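Local coordinates for protein chitinase A (Pteris ryukyuensis, PDB 4RL3) that probably hydrolyses the glycosidic bonds of chitin, this chain being its glycoside hydrolase family 18 catalytic domain, at residues T143-K146 / V150-V153; G161-Y166 / A204-G209; F217-V222 / D251-S256. One frame throughout, in Å; residues are numbered along the deposited sequence.

Interaction 1 (T143-K146 / V150-V153); sequences TQLK and VISV. With EDO (1,2-ethanediol), chain D.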
ATOM      1  N   THR A 143      15.107  -1.474   6.212  1.00  5.30           N
ATOM      2  CA  THR A 143      16.422  -2.078   6.069  1.00  5.58           C
ATOM      3  C   THR A 143      16.595  -3.215   7.075  1.00  5.78           C
ATOM      4  O   THR A 143      17.056  -4.308   6.718  1.00  5.95           O
ATOM      5  CB  THR A 143      17.530  -1.020   6.248  1.00  5.64           C
ATOM      6  OG1 THR A 143      17.436  -0.057   5.193  1.00  5.75           O
ATOM      7  CG2 THR A 143      18.912  -1.653   6.247  1.00  5.75           C
ATOM      8  N   GLN A 144      16.185  -2.984   8.315  1.00  6.11           N
ATOM      9  CA  GLN A 144      16.272  -4.027   9.334  1.00  6.42           C
ATOM     10  C   GLN A 144      15.331  -5.201   9.063  1.00  6.33           C
ATOM     11  O   GLN A 144      15.722  -6.355   9.244  1.00  6.35           O
ATOM     12  CB  GLN A 144      15.982  -3.473  10.719  1.00  7.05           C
ATOM     13  CG  GLN A 144      17.087  -2.624  11.303  1.00  7.69           C
ATOM     14  CD  GLN A 144      16.928  -2.410  12.803  1.00  8.58           C
ATOM     15  OE1 GLN A 144      16.535  -3.316  13.547  1.00  9.88           O
ATOM     16  NE2 GLN A 144      17.291  -1.234  13.254  1.00  9.62           N
ATOM     17  N   LEU A 145      14.088  -4.936   8.655  1.00  6.24           N
ATOM     18  CA  LEU A 145      13.175  -6.042   8.378  1.00  6.33           C
ATOM     19  C   LEU A 145      13.678  -6.900   7.224  1.00  6.44           C
ATOM     20  O   LEU A 145      13.487  -8.116   7.249  1.00  6.63           O
ATOM     21  CB  LEU A 145      11.759  -5.550   8.100  1.00  6.28           C
ATOM     22  CG  LEU A 145      11.002  -4.965   9.300  1.00  6.36           C
ATOM     23  CD1 LEU A 145       9.699  -4.364   8.811  1.00  6.32           C
ATOM     24  CD2 LEU A 145      10.722  -5.985  10.394  1.00  6.32           C
ATOM     25  N   LYS A 146      14.317  -6.279   6.228  1.00  6.57           N
ATOM     26  CA  LYS A 146      14.924  -7.020   5.127  1.00  6.67           C
ATOM     27  C   LYS A 146      16.133  -7.825   5.589  1.00  7.10           C
ATOM     28  O   LYS A 146      16.237  -9.023   5.287  1.00  7.33           O
ATOM     29  CB  LYS A 146      15.301  -6.080   3.976  1.00  6.54           C
ATOM     30  CG  LYS A 146      14.109  -5.587   3.164  1.00  6.39           C
ATOM     31  CD  LYS A 146      13.509  -6.665   2.294  1.00  6.43           C
ATOM     32  CE  LYS A 146      12.377  -6.125   1.427  1.00  6.50           C
ATOM     33  NZ  LYS A 146      12.885  -5.293   0.294  1.00  6.55           N
ATOM     34  N   VAL A 150      12.675 -10.905   7.637  1.00  8.80           N
ATOM     35  CA  VAL A 150      11.318 -10.884   8.166  1.00  8.30           C
ATOM     36  C   VAL A 150      10.286 -10.611   7.056  1.00  7.64           C
ATOM     37  O   VAL A 150       9.137 -11.094   7.123  1.00  8.21           O
ATOM     38  CB  VAL A 150      11.182  -9.826   9.289  1.00  8.33           C
ATOM     39  CG1 VAL A 150       9.741  -9.698   9.754  1.00  8.23           C
ATOM     40  CG2 VAL A 150      12.075 -10.175  10.470  1.00  8.73           C
ATOM     41  N   ILE A 151      10.695  -9.843   6.046  1.00  6.95           N
ATOM     42  CA  ILE A 151       9.822  -9.488   4.915  1.00  6.71           C
ATOM     43  C   ILE A 151      10.531  -9.731   3.601  1.00  6.44           C
ATOM     44  O   ILE A 151      11.757  -9.645   3.529  1.00  6.82           O
ATOM     45  CB  ILE A 151       9.379  -8.004   4.953  1.00  6.63           C
ATOM     46  CG1 ILE A 151      10.566  -7.029   4.801  1.00  6.61           C
ATOM     47  CG2 ILE A 151       8.572  -7.722   6.221  1.00  6.67           C
ATOM     48  CD1 ILE A 151      10.163  -5.568   4.755  1.00  6.57           C
ATOM     49  N   SER A 152       9.742 -10.035   2.570  1.00  6.09           N
ATOM     50  CA  SER A 152      10.235 -10.131   1.199  1.00  5.89           C
ATOM     51  C   SER A 152       9.882  -8.904   0.364  1.00  5.57           C
ATOM     52  O   SER A 152      10.507  -8.675  -0.659  1.00  5.55           O
ATOM     53  CB  SER A 152       9.688 -11.384   0.507  1.00  5.94           C
ATOM     54  OG  SER A 152       8.282 -11.365   0.361  1.00  6.23           O
ATOM     55  N   VAL A 153       8.893  -8.111   0.782  1.00  5.32           N
ATOM     56  CA  VAL A 153       8.433  -6.961  -0.033  1.00  5.20           C
ATOM     57  C   VAL A 153       8.217  -5.736   0.836  1.00  5.07           C
ATOM     58  O   VAL A 153       7.492  -5.805   1.819  1.00  5.13           O
ATOM     59  CB  VAL A 153       7.121  -7.273  -0.790  1.00  5.25           C
ATOM     60  CG1 VAL A 153       6.733  -6.121  -1.730  1.00  5.30           C
ATOM     61  CG2 VAL A 153       7.236  -8.586  -1.562  1.00  5.32           C
TER
HETATM   62  C1  EDO D 402      14.988  -7.095  -2.329  1.00 16.57           C
HETATM   63  O1  EDO D 402      13.634  -7.226  -1.905  1.00 16.36           O
HETATM   64  C2  EDO D 402      15.536  -5.747  -1.878  1.00 16.41           C
HETATM   65  O2  EDO D 402      15.674  -5.706  -0.452  1.00 15.67           O
HETATM   66  O   HOH W   1      14.466 -10.355   3.605  1.00 19.72           O
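Leu145 and Val150 meet chiefly where Leu145 CD2 lies against Val150 CG1, 3.9 Å away, their side chains crossing at a slant. Val150 turns CG1 anti to its backbone N (chi1 174°), and this branch faces Leu145. Ile151 comes in from beside the same leucine, its CD1 resting 3.7 Å from Leu145 CB. Across Ile151, at about a right angle, runs Lys146, with its CD 3.9 Å from Ile151 CG1. Bends at chi2 and chi4 carry the lysine round to NZ, which forms a salt bridge with Asp178, a hydrogen bond to Val176 O, and bonds to both hydroxyls of an ethanediol probably left from crystallisation. A leucine in place of Lys146 would probably leave the Asp178 carboxylate without its positive mate. Between the backbones, Val150 N donates to Leu145 O at 2.9 Å, and a weak bond from Ile151 N joins it; a water links Lys146 O with Ile151 O. Ile151 also touches Ile111 of helix 96-114. The whole is the tight return from helix 131-147 into strand 153-156, a step of the beta-alpha-beta crossover that builds the TIM barrel.

Interaction 2 (G161-Y166 / A204-G209); sequences GVESQY and ASKYGG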
ATOM      1  N   GLY A 161       1.308  15.502  -2.735  1.00  7.08           N
ATOM      2  CA  GLY A 161       1.319  16.292  -1.504  1.00  7.18           C
ATOM      3  C   GLY A 161       2.367  15.885  -0.486  1.00  7.26           C
ATOM      4  O   GLY A 161       2.705  16.676   0.409  1.00  7.99           O
ATOM      5  N   VAL A 162       2.887  14.663  -0.617  1.00  6.81           N
ATOM      6  CA  VAL A 162       3.962  14.169   0.247  1.00  6.61           C
ATOM      7  C   VAL A 162       5.236  13.824  -0.541  1.00  6.64           C
ATOM      8  O   VAL A 162       6.042  13.005  -0.118  1.00  6.33           O
ATOM      9  CB  VAL A 162       3.469  12.981   1.105  1.00  6.49           C
ATOM     10  CG1 VAL A 162       2.380  13.463   2.058  1.00  6.55           C
ATOM     11  CG2 VAL A 162       2.962  11.823   0.252  1.00  6.54           C
ATOM     12  N   GLU A 163       5.440  14.511  -1.668  1.00  6.85           N
ATOM     13  CA  GLU A 163       6.602  14.282  -2.533  1.00  7.41           C
ATOM     14  C   GLU A 163       7.935  14.490  -1.830  1.00  7.39           C
ATOM     15  O   GLU A 163       8.860  13.693  -2.005  1.00  7.33           O
ATOM     16  CB  GLU A 163       6.513  15.222  -3.744  1.00  7.86           C
ATOM     17  CG  GLU A 163       7.638  15.114  -4.764  1.00  8.48           C
ATOM     18  CD  GLU A 163       7.329  15.948  -5.992  1.00  9.10           C
ATOM     19  OE1 GLU A 163       6.284  15.687  -6.633  1.00  9.55           O
ATOM     20  OE2 GLU A 163       8.102  16.896  -6.290  1.00 10.62           O
ATOM     21  N   SER A 164       8.035  15.560  -1.038  1.00  7.74           N
ATOM     22  CA  SER A 164       9.281  15.868  -0.347  1.00  8.11           C
ATOM     23  C   SER A 164       9.743  14.705   0.536  1.00  7.51           C
ATOM     24  O   SER A 164      10.914  14.310   0.521  1.00  7.51           O
ATOM     25  CB  SER A 164       9.113  17.127   0.502  1.00  8.86           C
ATOM     26  OG  SER A 164      10.357  17.488   1.071  1.00 10.86           O
ATOM     27  N   GLN A 165       8.809  14.140   1.288  1.00  6.84           N
ATOM     28  CA  GLN A 165       9.123  13.048   2.200  1.00  6.55           C
ATOM     29  C   GLN A 165       9.459  11.764   1.462  1.00  6.04           C
ATOM     30  O   GLN A 165      10.470  11.119   1.740  1.00  5.88           O
ATOM     31  CB  GLN A 165       7.962  12.784   3.151  1.00  6.77           C
ATOM     32  CG  GLN A 165       7.774  13.868   4.208  1.00  7.00           C
ATOM     33  CD  GLN A 165       6.988  15.087   3.744  1.00  7.32           C
ATOM     34  OE1 GLN A 165       6.378  15.105   2.666  1.00  7.81           O
ATOM     35  NE2 GLN A 165       6.999  16.121   4.574  1.00  7.82           N
ATOM     36  N   TYR A 166       8.601  11.365   0.535  1.00  5.63           N
ATOM     37  CA  TYR A 166       8.771  10.054  -0.081  1.00  5.46           C
ATOM     38  C   TYR A 166       9.849   9.988  -1.160  1.00  5.61           C
ATOM     39  O   TYR A 166      10.476   8.947  -1.330  1.00  5.58           O
ATOM     40  CB  TYR A 166       7.438   9.511  -0.568  1.00  5.21           C
ATOM     41  CG  TYR A 166       6.582   9.001   0.572  1.00  5.11           C
ATOM     42  CD1 TYR A 166       6.754   7.708   1.071  1.00  5.11           C
ATOM     43  CD2 TYR A 166       5.632   9.814   1.180  1.00  5.09           C
ATOM     44  CE1 TYR A 166       5.988   7.237   2.120  1.00  5.02           C
ATOM     45  CE2 TYR A 166       4.868   9.349   2.233  1.00  5.04           C
ATOM     46  CZ  TYR A 166       5.051   8.063   2.700  1.00  5.00           C
ATOM     47  OH  TYR A 166       4.280   7.591   3.749  1.00  4.96           O
ATOM     48  N   ALA A 204       6.477   8.498 -12.334  1.00  5.72           N
ATOM     49  CA  ALA A 204       7.537   7.518 -12.513  1.00  6.07           C
ATOM     50  C   ALA A 204       8.921   8.181 -12.545  1.00  6.29           C
ATOM     51  O   ALA A 204       9.885   7.647 -11.982  1.00  6.32           O
ATOM     52  CB  ALA A 204       7.296   6.702 -13.775  1.00  6.17           C
ATOM     53  N   SER A 205       9.024   9.359 -13.162  1.00  6.61           N
ATOM     54  CA  SER A 205      10.301  10.078 -13.242  1.00  6.98           C
ATOM     55  C   SER A 205      10.878  10.462 -11.873  1.00  6.97           C
ATOM     56  O   SER A 205      12.091  10.649 -11.752  1.00  7.76           O
ATOM     57  CB  SER A 205      10.163  11.333 -14.113  1.00  7.16           C
ATOM     58  OG  SER A 205       9.549  12.388 -13.411  1.00  7.43           O
ATOM     59  N   LYS A 206      10.014  10.561 -10.859  1.00  6.89           N
ATOM     60  CA  LYS A 206      10.402  10.940  -9.494  1.00  6.73           C
ATOM     61  C   LYS A 206      10.739   9.756  -8.598  1.00  6.68           C
ATOM     62  O   LYS A 206      11.312   9.946  -7.517  1.00  6.83           O
ATOM     63  CB  LYS A 206       9.266  11.730  -8.836  1.00  6.74           C
ATOM     64  CG  LYS A 206       8.928  13.021  -9.565  1.00  6.78           C
ATOM     65  CD  LYS A 206       7.613  13.611  -9.096  1.00  6.82           C
ATOM     66  CE  LYS A 206       7.306  14.904  -9.840  1.00  6.87           C
ATOM     67  NZ  LYS A 206       5.998  15.479  -9.427  1.00  6.90           N
ATOM     68  N   TYR A 207      10.393   8.545  -9.052  1.00  6.37           N
ATOM     69  CA  TYR A 207      10.518   7.328  -8.245  1.00  6.29           C
ATOM     70  C   TYR A 207      11.250   6.232  -9.013  1.00  6.37           C
ATOM     71  O   TYR A 207      10.839   5.060  -9.032  1.00  6.33           O
ATOM     72  CB  TYR A 207       9.141   6.870  -7.758  1.00  6.06           C
ATOM     73  CG  TYR A 207       8.621   7.779  -6.685  1.00  5.95           C
ATOM     74  CD1 TYR A 207       9.102   7.669  -5.380  1.00  5.84           C
ATOM     75  CD2 TYR A 207       7.687   8.769  -6.959  1.00  5.81           C
ATOM     76  CE1 TYR A 207       8.653   8.509  -4.383  1.00  5.87           C
ATOM     77  CE2 TYR A 207       7.224   9.608  -5.960  1.00  5.84           C
ATOM     78  CZ  TYR A 207       7.722   9.468  -4.671  1.00  5.84           C
ATOM     79  OH  TYR A 207       7.288  10.304  -3.666  1.00  5.76           O
ATOM     80  N   GLY A 208      12.340   6.633  -9.659  1.00  6.43           N
ATOM     81  CA  GLY A 208      13.286   5.684 -10.232  1.00  6.53           C
ATOM     82  C   GLY A 208      13.094   5.343 -11.699  1.00  6.36           C
ATOM     83  O   GLY A 208      13.864   4.553 -12.244  1.00  6.77           O
ATOM     84  N   GLY A 209      12.083   5.932 -12.338  1.00  6.02           N
ATOM     85  CA  GLY A 209      11.890   5.810 -13.786  1.00  5.80           C
ATOM     86  C   GLY A 209      10.673   5.018 -14.201  1.00  5.65           C
ATOM     87  O   GLY A 209      10.214   5.144 -15.324  1.00  5.42           O
TER
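Glu163 and Lys206 form a salt bridge, with Lys206 NZ donating to Glu163 OE1 at 2.8 Å. The two chains cross at about a right angle, and both are extended beyond CG, which lets them span a gap across which their CA atoms stand 8.6 Å apart. With CG anti to the backbone N (chi1 -179°), the extended Glu163 chain reaches toward Lys206. The ammonium group does not lie in the carboxylate plane but meets OE1 from above, 36° out of it. Lys206 CD and CE also run close to the same oxygen, so the aliphatic part of the lysine packs against the group its end pairs with.

Van der Waals contact is made by the two tyrosines. The hydroxyl of Tyr207 pushes against Tyr166 at the root of its side chain, OH lying 3.2 Å from CB, a tight approach, while the carbonyl oxygen Tyr166 O sits at the edge of the Tyr207 ring, 3.6 Å from CE1. Both side chains also touch Pro158 and Ile156, the latter on strand 153-156, so this is where two outer helices of the TIM barrel, 163-173 and 193-206, come together beside a barrel strand. The Tyr166 hydroxyl bonds to Tyr123 O, within the DxxDxDxE signature of family 18.

Backbone hydrogen bonds shape each segment. At the start of helix 163-173, Val162 holds the N-cap position, and its carbonyl oxygen accepts from Tyr166 N at 3.1 Å as well as lying in the plane of the Tyr166 ring at its edge. At the close of helix 193-206, Ala204 O receives Tyr207 N and Gly209 N from opposite faces of its plane, the latter at 2.8 Å, while Gly208 and Gly209 adopt positive phi.

Interaction 3 (F217-V222 / D251-S256); sequences FSTGGV and DGSYAS. With EDO (1,2-ethanediol), chain C.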
ATOM      1  N   PHE A 217      -5.946   2.948  -9.226  1.00  5.55           N
ATOM      2  CA  PHE A 217      -7.205   3.658  -9.191  1.00  5.74           C
ATOM      3  C   PHE A 217      -7.970   3.323  -7.919  1.00  6.01           C
ATOM      4  O   PHE A 217      -7.632   2.377  -7.213  1.00  5.87           O
ATOM      5  CB  PHE A 217      -8.049   3.396 -10.460  1.00  5.83           C
ATOM      6  CG  PHE A 217      -8.346   1.939 -10.745  1.00  5.83           C
ATOM      7  CD1 PHE A 217      -9.430   1.310 -10.157  1.00  5.88           C
ATOM      8  CD2 PHE A 217      -7.561   1.215 -11.630  1.00  5.89           C
ATOM      9  CE1 PHE A 217      -9.720  -0.020 -10.431  1.00  5.96           C
ATOM     10  CE2 PHE A 217      -7.843  -0.109 -11.916  1.00  6.01           C
ATOM     11  CZ  PHE A 217      -8.926  -0.725 -11.301  1.00  5.95           C
ATOM     12  N   SER A 218      -8.987   4.129  -7.629  1.00  6.51           N
ATOM     13  CA  SER A 218      -9.870   3.894  -6.509  1.00  7.07           C
ATOM     14  C   SER A 218     -11.179   3.310  -7.000  1.00  7.65           C
ATOM     15  O   SER A 218     -11.680   3.691  -8.060  1.00  7.95           O
ATOM     16  CB  SER A 218     -10.141   5.196  -5.757  1.00  7.19           C
ATOM     17  OG  SER A 218     -11.232   5.061  -4.855  1.00  7.33           O
ATOM     18  N   THR A 219     -11.729   2.393  -6.207  1.00  8.10           N
ATOM     19  CA  THR A 219     -13.071   1.887  -6.416  1.00  8.75           C
ATOM     20  C   THR A 219     -14.050   2.517  -5.414  1.00  9.38           C
ATOM     21  O   THR A 219     -15.215   2.109  -5.326  1.00 10.08           O
ATOM     22  CB  THR A 219     -13.084   0.360  -6.279  1.00  8.77           C
ATOM     23  OG1 THR A 219     -12.397  -0.009  -5.072  1.00  8.93           O
ATOM     24  CG2 THR A 219     -12.392  -0.286  -7.489  1.00  8.77           C
ATOM     25  N   GLY A 220     -13.600   3.535  -4.687  1.00  9.90           N
ATOM     26  CA  GLY A 220     -14.433   4.209  -3.697  1.00 10.45           C
ATOM     27  C   GLY A 220     -15.046   5.514  -4.180  1.00 11.06           C
ATOM     28  O   GLY A 220     -15.524   6.313  -3.362  1.00 11.98           O
ATOM     29  N   GLY A 221     -15.033   5.735  -5.490  1.00 11.76           N
ATOM     30  CA  GLY A 221     -15.712   6.878  -6.093  1.00 12.38           C
ATOM     31  C   GLY A 221     -14.896   8.161  -6.099  1.00 12.86           C
ATOM     32  O   GLY A 221     -15.452   9.258  -6.161  1.00 13.98           O
ATOM     33  N   VAL A 222     -13.573   8.036  -6.044  1.00 12.46           N
ATOM     34  CA  VAL A 222     -12.695   9.198  -6.159  1.00 12.07           C
ATOM     35  C   VAL A 222     -11.637   8.940  -7.220  1.00 11.16           C
ATOM     36  O   VAL A 222     -11.286   7.790  -7.504  1.00 10.40           O
ATOM     37  CB  VAL A 222     -12.025   9.575  -4.818  1.00 12.80           C
ATOM     38  CG1 VAL A 222     -13.067  10.006  -3.783  1.00 13.10           C
ATOM     39  CG2 VAL A 222     -11.186   8.440  -4.277  1.00 13.16           C
ATOM     40  N   ASP A 251     -12.567  -2.895   0.365  1.00  5.34           N
ATOM     41  CA  ASP A 251     -13.697  -2.385   1.164  1.00  5.59           C
ATOM     42  C   ASP A 251     -14.561  -1.480   0.287  1.00  5.67           C
ATOM     43  O   ASP A 251     -15.795  -1.535   0.346  1.00  5.73           O
ATOM     44  CB  ASP A 251     -13.247  -1.581   2.405  1.00  5.70           C
ATOM     45  CG  ASP A 251     -12.110  -2.232   3.190  1.00  5.86           C
ATOM     46  OD1 ASP A 251     -11.077  -2.574   2.580  1.00  6.09           O
ATOM     47  OD2 ASP A 251     -12.227  -2.356   4.432  1.00  5.94           O
ATOM     48  N   GLY A 252     -13.898  -0.628  -0.494  1.00  5.88           N
ATOM     49  CA  GLY A 252     -14.570   0.305  -1.405  1.00  5.92           C
ATOM     50  C   GLY A 252     -15.369  -0.452  -2.448  1.00  6.11           C
ATOM     51  O   GLY A 252     -16.526  -0.137  -2.721  1.00  6.36           O
ATOM     52  N   SER A 253     -14.745  -1.475  -3.015  1.00  6.18           N
ATOM     53  CA  SER A 253     -15.398  -2.283  -4.031  1.00  6.34           C
ATOM     54  C   SER A 253     -16.595  -3.023  -3.451  1.00  6.65           C
ATOM     55  O   SER A 253     -17.664  -3.082  -4.064  1.00  6.36           O
ATOM     56  CB  SER A 253     -14.392  -3.255  -4.623  1.00  6.29           C
ATOM     57  OG  SER A 253     -13.398  -2.533  -5.301  1.00  6.21           O
ATOM     58  N   TYR A 254     -16.427  -3.558  -2.253  1.00  7.25           N
ATOM     59  CA  TYR A 254     -17.477  -4.313  -1.568  1.00  7.93           C
ATOM     60  C   TYR A 254     -18.732  -3.471  -1.376  1.00  8.26           C
ATOM     61  O   TYR A 254     -19.854  -3.966  -1.534  1.00  8.44           O
ATOM     62  CB  TYR A 254     -16.948  -4.779  -0.214  1.00  8.36           C
ATOM     63  CG  TYR A 254     -17.813  -5.767   0.550  1.00  8.98           C
ATOM     64  CD1 TYR A 254     -18.097  -7.023   0.033  1.00  9.50           C
ATOM     65  CD2 TYR A 254     -18.317  -5.449   1.796  1.00  9.67           C
ATOM     66  CE1 TYR A 254     -18.856  -7.937   0.750  1.00 10.01           C
ATOM     67  CE2 TYR A 254     -19.079  -6.353   2.510  1.00  9.94           C
ATOM     68  CZ  TYR A 254     -19.354  -7.589   1.975  1.00 10.19           C
ATOM     69  OH  TYR A 254     -20.125  -8.489   2.682  1.00 11.50           O
ATOM     70  N   ALA A 255     -18.522  -2.195  -1.061  1.00  8.52           N
ATOM     71  CA  ALA A 255     -19.603  -1.252  -0.801  1.00  9.10           C
ATOM     72  C   ALA A 255     -20.106  -0.555  -2.063  1.00  9.77           C
ATOM     73  O   ALA A 255     -21.059   0.222  -1.989  1.00 11.29           O
ATOM     74  CB  ALA A 255     -19.130  -0.205   0.191  1.00  9.07           C
ATOM     75  N   SER A 256     -19.475  -0.806  -3.207  1.00  9.74           N
ATOM     76  CA  SER A 256     -19.812  -0.114  -4.454  1.00  9.75           C
ATOM     77  C   SER A 256     -20.827  -0.886  -5.300  1.00  9.71           C
ATOM     78  O   SER A 256     -20.950  -2.111  -5.189  1.00  9.86           O
ATOM     79  CB  SER A 256     -18.548   0.115  -5.286  1.00  9.69           C
ATOM     80  OG  SER A 256     -18.133  -1.066  -5.959  1.00 10.00           O
TER
HETATM   81  C1  EDO C 401      -8.824   0.570   2.980  1.00 10.32           C
HETATM   82  O1  EDO C 401      -9.070  -0.767   3.457  1.00  9.69           O
HETATM   83  C2  EDO C 401     -10.044   1.476   3.168  1.00 10.33           C
HETATM   84  O2  EDO C 401     -11.106   1.102   2.297  1.00 10.94           O
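Thr219 OG1 donates to Ser253 OG at 2.7 Å, the one hydrogen bond between the two segments. Thr219 sets OG1 between its backbone N and carbonyl carbon (chi1 49°), which aims the hydroxyl at the helix. The bond belongs to a short chain of polar contacts: Thr219 OG1 is also bonded to Ser249 N, and Ser253 OG to Glu263, so each hydroxyl has more than one polar partner, which probably limits its rotation.

There is also van der Waals contact. Thr219 CG2 approaches Ser253 OG to 3.3 Å, and Thr219 O lies 3.9 Å from Ser256 CB.

Within the segments, Ser218 OG accepts from Gly220 N at 2.8 Å, an ST turn as strand 215-218 ends. Ser253 O takes both Ser256 N and Ser256 OG, the hydroxyl at 2.8 Å and tilted 21° from the carbonyl plane. Beyond them, Asp251 OD1 takes Gly9 N and an ethanediol probably from crystallisation, and OD2 takes Leu11 N.

Strand 215-218, helix 226-238, which packs on Phe217, and parallel strand 244-248 form a beta-alpha-beta unit of the TIM barrel; the contact joins the loop after the first strand to helix 250-254, after the second.

All three contacts lie about 15 Å from the chain centre and are partly buried, and none touches another. Interactions 1 and 3 sit on opposite sides of that centre, their own centres about 30 Å apart. Interaction 1 is local, joining a helix to the loop that follows it with apolar packing and backbone bonds. Interaction 2 bridges two separate helices, pairing a partly exposed salt bridge with buried tyrosines. Interaction 3, centred on a hydroxyl-hydroxyl hydrogen bond, ties the loop after strand 215-218 to helix 250-254, which follows its parallel neighbour 244-248. Interactions 2 and 3 are linked through the chain, since helix 193-206 leads on to strand 215-218.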